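Long-range contacts in putative sulfatase yidJ (Bacteroides fragilis, PDB 2QZU), which probably hydrolyses sulfate esters as an arylsulfatase of the sulfatase family, whose members rely on a bound metal ion: residues 130-135 with 227-232; 178-183 with 193-198. All coordinates share one frame; numbering follows the deposited sequence.

Contact 1. Residues 130-135 with 227-232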
loop_
_atom_site.group_PDB
_atom_site.type_symbol
_atom_site.label_atom_id
_atom_site.label_comp_id
_atom_site.label_asym_id
_atom_site.label_seq_id
_atom_site.Cartn_x
_atom_site.Cartn_y
_atom_site.Cartn_z
ATOM N N ILE A 130 22.502 1.520 -13.866
ATOM C CA ILE A 130 21.969 1.966 -12.585
ATOM C C ILE A 130 20.451 1.804 -12.595
ATOM O O ILE A 130 19.785 2.284 -13.509
ATOM C CB ILE A 130 22.297 3.465 -12.342
ATOM C CG1 ILE A 130 23.810 3.690 -12.393
ATOM C CG2 ILE A 130 21.735 3.915 -11.001
ATOM C CD1 ILE A 130 24.200 5.157 -12.398
ATOM N N GLY A 131 19.905 1.119 -11.595
ATOM C CA GLY A 131 18.460 0.972 -11.543
ATOM C C GLY A 131 17.906 -0.431 -11.636
ATOM O O GLY A 131 18.579 -1.409 -11.308
ATOM N N LYS A 132 16.662 -0.517 -12.099
ATOM C CA LYS A 132 15.936 -1.775 -12.237
ATOM C C LYS A 132 16.394 -2.600 -13.437
ATOM O O LYS A 132 16.451 -2.102 -14.560
ATOM C CB LYS A 132 14.440 -1.469 -12.351
ATOM C CG LYS A 132 13.549 -2.678 -12.530
ATOM C CD LYS A 132 12.095 -2.247 -12.641
ATOM C CE LYS A 132 11.201 -3.433 -12.960
ATOM N NZ LYS A 132 9.788 -3.010 -13.158
ATOM N N TRP A 133 16.708 -3.868 -13.181
ATOM C CA TRP A 133 17.174 -4.807 -14.209
ATOM C C TRP A 133 16.035 -5.764 -14.583
ATOM O O TRP A 133 15.680 -5.913 -15.755
ATOM C CB TRP A 133 18.371 -5.589 -13.645
ATOM C CG TRP A 133 18.956 -6.654 -14.527
ATOM C CD1 TRP A 133 19.080 -7.984 -14.230
ATOM C CD2 TRP A 133 19.568 -6.471 -15.811
ATOM N NE1 TRP A 133 19.738 -8.638 -15.247
ATOM C CE2 TRP A 133 20.050 -7.732 -16.230
ATOM C CE3 TRP A 133 19.760 -5.362 -16.646
ATOM C CZ2 TRP A 133 20.713 -7.918 -17.450
ATOM C CZ3 TRP A 133 20.423 -5.544 -17.867
ATOM C CH2 TRP A 133 20.890 -6.817 -18.252
ATOM N N HIS A 134 15.473 -6.404 -13.560
ATOM C CA HIS A 134 14.359 -7.346 -13.679
ATOM C C HIS A 134 14.496 -8.388 -14.792
ATOM O O HIS A 134 13.553 -8.618 -15.547
ATOM C CB HIS A 134 13.038 -6.586 -13.866
ATOM C CG HIS A 134 11.831 -7.366 -13.440
ATOM N ND1 HIS A 134 10.542 -6.967 -13.736
ATOM C CD2 HIS A 134 11.711 -8.513 -12.732
ATOM C CE1 HIS A 134 9.688 -7.834 -13.227
ATOM N NE2 HIS A 134 10.370 -8.784 -12.611
ATOM N N LEU A 135 15.665 -9.015 -14.894
ATOM C CA LEU A 135 15.874 -10.033 -15.915
ATOM C C LEU A 135 16.472 -11.328 -15.356
ATOM O O LEU A 135 16.938 -12.182 -16.112
ATOM C CB LEU A 135 16.757 -9.477 -17.041
ATOM C CG LEU A 135 16.017 -8.565 -18.029
ATOM C CD1 LEU A 135 17.024 -7.831 -18.906
ATOM C CD2 LEU A 135 15.056 -9.402 -18.880
ATOM N N SER A 227 17.886 3.165 -15.292
ATOM C CA SER A 227 16.559 2.560 -15.301
ATOM C C SER A 227 15.778 2.918 -14.036
ATOM O O SER A 227 15.925 2.270 -12.998
ATOM C CB SER A 227 16.715 1.040 -15.424
ATOM O OG SER A 227 15.466 0.375 -15.432
HETATM N N MSE A 228 14.941 3.949 -14.135
HETATM C CA MSE A 228 14.151 4.412 -12.993
HETATM C C MSE A 228 12.844 3.646 -12.850
HETATM O O MSE A 228 12.257 3.213 -13.841
HETATM C CB MSE A 228 13.868 5.906 -13.138
HETATM C CG MSE A 228 15.128 6.758 -13.177
HETATM SE SE MSE A 228 14.719 8.614 -13.563
HETATM C CE MSE A 228 16.496 9.364 -13.339
ATOM N N ASN A 229 12.388 3.496 -11.610
ATOM C CA ASN A 229 11.163 2.755 -11.331
ATOM C C ASN A 229 9.899 3.603 -11.504
ATOM O O ASN A 229 9.002 3.228 -12.261
ATOM C CB ASN A 229 11.230 2.141 -9.928
ATOM C CG ASN A 229 10.416 0.865 -9.817
ATOM O OD1 ASN A 229 9.289 0.797 -10.300
ATOM N ND2 ASN A 229 10.984 -0.152 -9.178
ATOM N N PRO A 230 9.794 4.748 -10.801
ATOM C CA PRO A 230 8.577 5.547 -11.000
ATOM C C PRO A 230 8.540 5.914 -12.488
ATOM O O PRO A 230 9.588 6.013 -13.119
ATOM C CB PRO A 230 8.820 6.776 -10.126
ATOM C CG PRO A 230 9.740 6.264 -9.041
ATOM C CD PRO A 230 10.690 5.369 -9.806
ATOM N N PRO A 231 7.347 6.162 -13.058
ATOM C CA PRO A 231 6.007 6.167 -12.469
ATOM C C PRO A 231 5.324 4.816 -12.247
ATOM O O PRO A 231 4.097 4.743 -12.232
ATOM C CB PRO A 231 5.225 7.057 -13.425
ATOM C CG PRO A 231 5.810 6.685 -14.745
ATOM C CD PRO A 231 7.295 6.618 -14.462
ATOM N N HIS A 232 6.105 3.753 -12.087
ATOM C CA HIS A 232 5.538 2.433 -11.819
ATOM C C HIS A 232 4.911 2.510 -10.426
ATOM O O HIS A 232 5.290 3.363 -9.623
ATOM C CB HIS A 232 6.638 1.369 -11.873
ATOM C CG HIS A 232 6.165 -0.017 -11.559
ATOM N ND1 HIS A 232 6.128 -0.517 -10.274
ATOM C CD2 HIS A 232 5.742 -1.019 -12.364
ATOM C CE1 HIS A 232 5.707 -1.769 -10.305
ATOM N NE2 HIS A 232 5.466 -2.099 -11.560
HETATM O O HOH W 1 8.834 -1.967 -10.826
#
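Water 1 joins K132 to N229 while resting on one face of the H232 imidazole, 3.1 Å above the ring plane and over its centre. It accepts from K132 NZ at 2.7 Å and donates to N229 OD1 at 2.9 Å. On the other branch of the N229 amide, ND2 lies 4.2 Å from K132 CD and bonds to the Y172 hydroxyl and to D176. With acceptor and donor both engaged, the amide orientation is well defined. K132 reaches the water on a fully extended chain, CG opposite the backbone N (chi1 179°), and NZ also forms a salt bridge with D36.

Nearer the strand ends the backbones meet at a parallel bridge between G131 and S227. S227 N bonds to I130 O at 2.7 Å and K132 N to S227 O at 3.0 Å, while G131 CA packs 3.2 Å from that same S227 O. S227 OG then donates to K132 O, 2.8 Å away, on a lone pair in the carbonyl plane; R80 donates to this hydroxyl. Three bonds thus fix the strand ends, and K132 NZ makes a weak hydrogen bond to S76, the predicted 3-oxoalanine site, consistent with a sulfatase active centre.

Contact 2. Residues 178-183 with 193-198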
loop_
_atom_site.group_PDB
_atom_site.type_symbol
_atom_site.label_atom_id
_atom_site.label_comp_id
_atom_site.label_asym_id
_atom_site.label_seq_id
_atom_site.Cartn_x
_atom_site.Cartn_y
_atom_site.Cartn_z
ATOM N N HIS A 178 9.549 3.122 -3.551
ATOM C CA HIS A 178 10.418 4.202 -4.031
ATOM C C HIS A 178 11.082 5.108 -3.002
ATOM O O HIS A 178 12.150 5.668 -3.270
ATOM C CB HIS A 178 9.641 5.082 -5.009
ATOM C CG HIS A 178 8.952 4.317 -6.092
ATOM N ND1 HIS A 178 7.669 4.611 -6.509
ATOM C CD2 HIS A 178 9.368 3.281 -6.858
ATOM C CE1 HIS A 178 7.326 3.787 -7.482
ATOM N NE2 HIS A 178 8.338 2.970 -7.715
ATOM N N LEU A 179 10.454 5.262 -1.839
ATOM C CA LEU A 179 10.982 6.132 -0.789
ATOM C C LEU A 179 12.184 5.560 -0.038
ATOM O O LEU A 179 12.887 6.291 0.659
ATOM C CB LEU A 179 9.871 6.483 0.204
ATOM C CG LEU A 179 8.634 7.161 -0.398
ATOM C CD1 LEU A 179 7.572 7.351 0.674
ATOM C CD2 LEU A 179 9.027 8.491 -1.012
ATOM N N LYS A 180 12.409 4.257 -0.166
ATOM C CA LYS A 180 13.552 3.610 0.470
ATOM C C LYS A 180 13.979 2.439 -0.408
ATOM O O LYS A 180 13.841 1.278 -0.028
ATOM C CB LYS A 180 13.195 3.107 1.871
ATOM C CG LYS A 180 14.412 2.608 2.651
ATOM C CD LYS A 180 14.020 1.932 3.961
ATOM C CE LYS A 180 15.255 1.453 4.718
ATOM N NZ LYS A 180 14.915 0.687 5.951
ATOM N N PRO A 181 14.511 2.736 -1.604
ATOM C CA PRO A 181 14.960 1.714 -2.554
ATOM C C PRO A 181 16.204 0.981 -2.077
ATOM O O PRO A 181 16.896 1.443 -1.173
ATOM C CB PRO A 181 15.222 2.523 -3.818
ATOM C CG PRO A 181 15.769 3.804 -3.264
ATOM C CD PRO A 181 14.813 4.087 -2.109
HETATM N N MSE A 182 16.472 -0.177 -2.673
HETATM C CA MSE A 182 17.665 -0.936 -2.331
HETATM C C MSE A 182 18.453 -1.215 -3.599
HETATM O O MSE A 182 17.903 -1.207 -4.707
HETATM C CB MSE A 182 17.315 -2.239 -1.591
HETATM C CG MSE A 182 16.152 -3.023 -2.150
HETATM SE SE MSE A 182 16.609 -4.006 -3.735
HETATM C CE MSE A 182 15.039 -5.093 -3.901
ATOM N N TYR A 183 19.750 -1.448 -3.431
ATOM C CA TYR A 183 20.641 -1.686 -4.553
ATOM C C TYR A 183 21.797 -2.580 -4.157
ATOM O O TYR A 183 22.075 -2.786 -2.971
ATOM C CB TYR A 183 21.259 -0.363 -5.030
ATOM C CG TYR A 183 20.274 0.706 -5.423
ATOM C CD1 TYR A 183 19.812 0.807 -6.736
ATOM C CD2 TYR A 183 19.770 1.595 -4.474
ATOM C CE1 TYR A 183 18.871 1.766 -7.095
ATOM C CE2 TYR A 183 18.825 2.553 -4.817
ATOM C CZ TYR A 183 18.377 2.635 -6.127
ATOM O OH TYR A 183 17.425 3.564 -6.461
ATOM N N PHE A 193 22.969 -6.294 -0.120
ATOM C CA PHE A 193 22.395 -5.132 -0.779
ATOM C C PHE A 193 22.225 -4.084 0.319
ATOM O O PHE A 193 22.303 -4.409 1.503
ATOM C CB PHE A 193 21.031 -5.463 -1.400
ATOM C CG PHE A 193 20.094 -6.192 -0.474
ATOM C CD1 PHE A 193 20.144 -7.579 -0.365
ATOM C CD2 PHE A 193 19.174 -5.490 0.296
ATOM C CE1 PHE A 193 19.287 -8.259 0.499
ATOM C CE2 PHE A 193 18.314 -6.159 1.166
ATOM C CZ PHE A 193 18.370 -7.548 1.265
ATOM N N TYR A 194 22.005 -2.832 -0.068
ATOM C CA TYR A 194 21.826 -1.761 0.906
ATOM C C TYR A 194 20.620 -0.906 0.560
ATOM O O TYR A 194 20.196 -0.850 -0.593
ATOM C CB TYR A 194 23.067 -0.865 0.962
ATOM C CG TYR A 194 23.408 -0.207 -0.358
ATOM C CD1 TYR A 194 24.200 -0.862 -1.295
ATOM C CD2 TYR A 194 22.933 1.070 -0.671
ATOM C CE1 TYR A 194 24.514 -0.270 -2.513
ATOM C CE2 TYR A 194 23.242 1.672 -1.894
ATOM C CZ TYR A 194 24.034 0.994 -2.805
ATOM O OH TYR A 194 24.359 1.570 -4.012
ATOM N N TYR A 195 20.070 -0.245 1.571
ATOM C CA TYR A 195 18.923 0.630 1.384
ATOM C C TYR A 195 19.399 2.079 1.392
ATOM O O TYR A 195 20.411 2.405 2.019
ATOM C CB TYR A 195 17.911 0.428 2.514
ATOM C CG TYR A 195 17.142 -0.869 2.447
ATOM C CD1 TYR A 195 16.069 -1.024 1.567
ATOM C CD2 TYR A 195 17.488 -1.947 3.265
ATOM C CE1 TYR A 195 15.360 -2.219 1.503
ATOM C CE2 TYR A 195 16.784 -3.147 3.209
ATOM C CZ TYR A 195 15.725 -3.275 2.327
ATOM O OH TYR A 195 15.037 -4.462 2.270
ATOM N N VAL A 196 18.668 2.936 0.691
ATOM C CA VAL A 196 18.976 4.358 0.618
ATOM C C VAL A 196 17.743 5.152 1.063
ATOM O O VAL A 196 16.627 4.864 0.637
ATOM C CB VAL A 196 19.338 4.775 -0.828
ATOM C CG1 VAL A 196 19.633 6.261 -0.880
ATOM C CG2 VAL A 196 20.539 3.974 -1.317
ATOM N N ASN A 197 17.945 6.147 1.924
ATOM C CA ASN A 197 16.841 6.972 2.410
ATOM C C ASN A 197 16.692 8.193 1.510
ATOM O O ASN A 197 16.896 9.329 1.931
ATOM C CB ASN A 197 17.102 7.402 3.858
ATOM C CG ASN A 197 16.970 6.250 4.847
ATOM O OD1 ASN A 197 17.431 6.337 5.984
ATOM N ND2 ASN A 197 16.324 5.168 4.418
ATOM N N GLN A 198 16.336 7.934 0.258
ATOM C CA GLN A 198 16.159 8.974 -0.745
ATOM C C GLN A 198 15.277 8.395 -1.844
ATOM O O GLN A 198 15.276 7.184 -2.059
ATOM C CB GLN A 198 17.528 9.377 -1.309
ATOM C CG GLN A 198 17.488 10.371 -2.453
ATOM C CD GLN A 198 18.851 10.984 -2.735
ATOM O OE1 GLN A 198 19.868 10.289 -2.751
ATOM N NE2 GLN A 198 18.878 12.293 -2.960
#
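M182 and Y195 form a non-hydrogen-bonded antiparallel pair, CA to CA 4.2 Å, flanked by the hydrogen-bonded pair Y183–Y194 (Y183 N to Y194 O and Y194 N to Y183 O, each 2.9 Å) and by the bond from V196 N to P181 O, so this is a short beta hairpin. Side chains divide between its faces.

On the M182 and Y195 face, the extended K180 chain passes Y195 CB with its CE at 3.6 Å and brings NZ over the face of the phenol ring, 4.8 Å from the centroid and 23° off the normal, a cation-pi contact. The edge of that ring meets K180 O, and M182 CB touches Y195 CD1 obliquely. N197 runs alongside K180, pointing the same way, with ND2 3.7 Å from K180 CG.

On the other face, Y194 holds CG between its backbone N and carbonyl carbon (chi1 59°), which folds the ring back over its partner: Y183 CB makes an off-centre CH-pi contact, 4.3 Å from the Y194 centroid. V196 CG2 meets Y183 CD2 obliquely at 4.0 Å. The phenol hydroxyls of this face find partners on helix 200-213, Y183 with E204 and Y194 with Y203. One face therefore pairs apolar tyrosine surface with polar ties to the helix that follows, whereas the other sets a probably charged lysine nitrogen over a partly exposed phenol ring.

In the fold
Contact 2 is nested within the chain loop closed by contact 1, and the two centres lie about 13 Å apart. H178 is the direct junction: its CE1 is 3.0 Å from H232 O, and its CG is 3.6 Å from P230 CG. Y172, at the end of strand 168-172, links them indirectly, bonding to N229 while its ring meets that of Y183; E204 likewise touches I130 and bonds to Y183. Contact 1 is the one beside the putative active site, since H134 bonds to S76, an unmodified serine here. The centre of contact 2 lies about 22 Å from the centre of the chain; that of contact 1 lies about 10 Å from it.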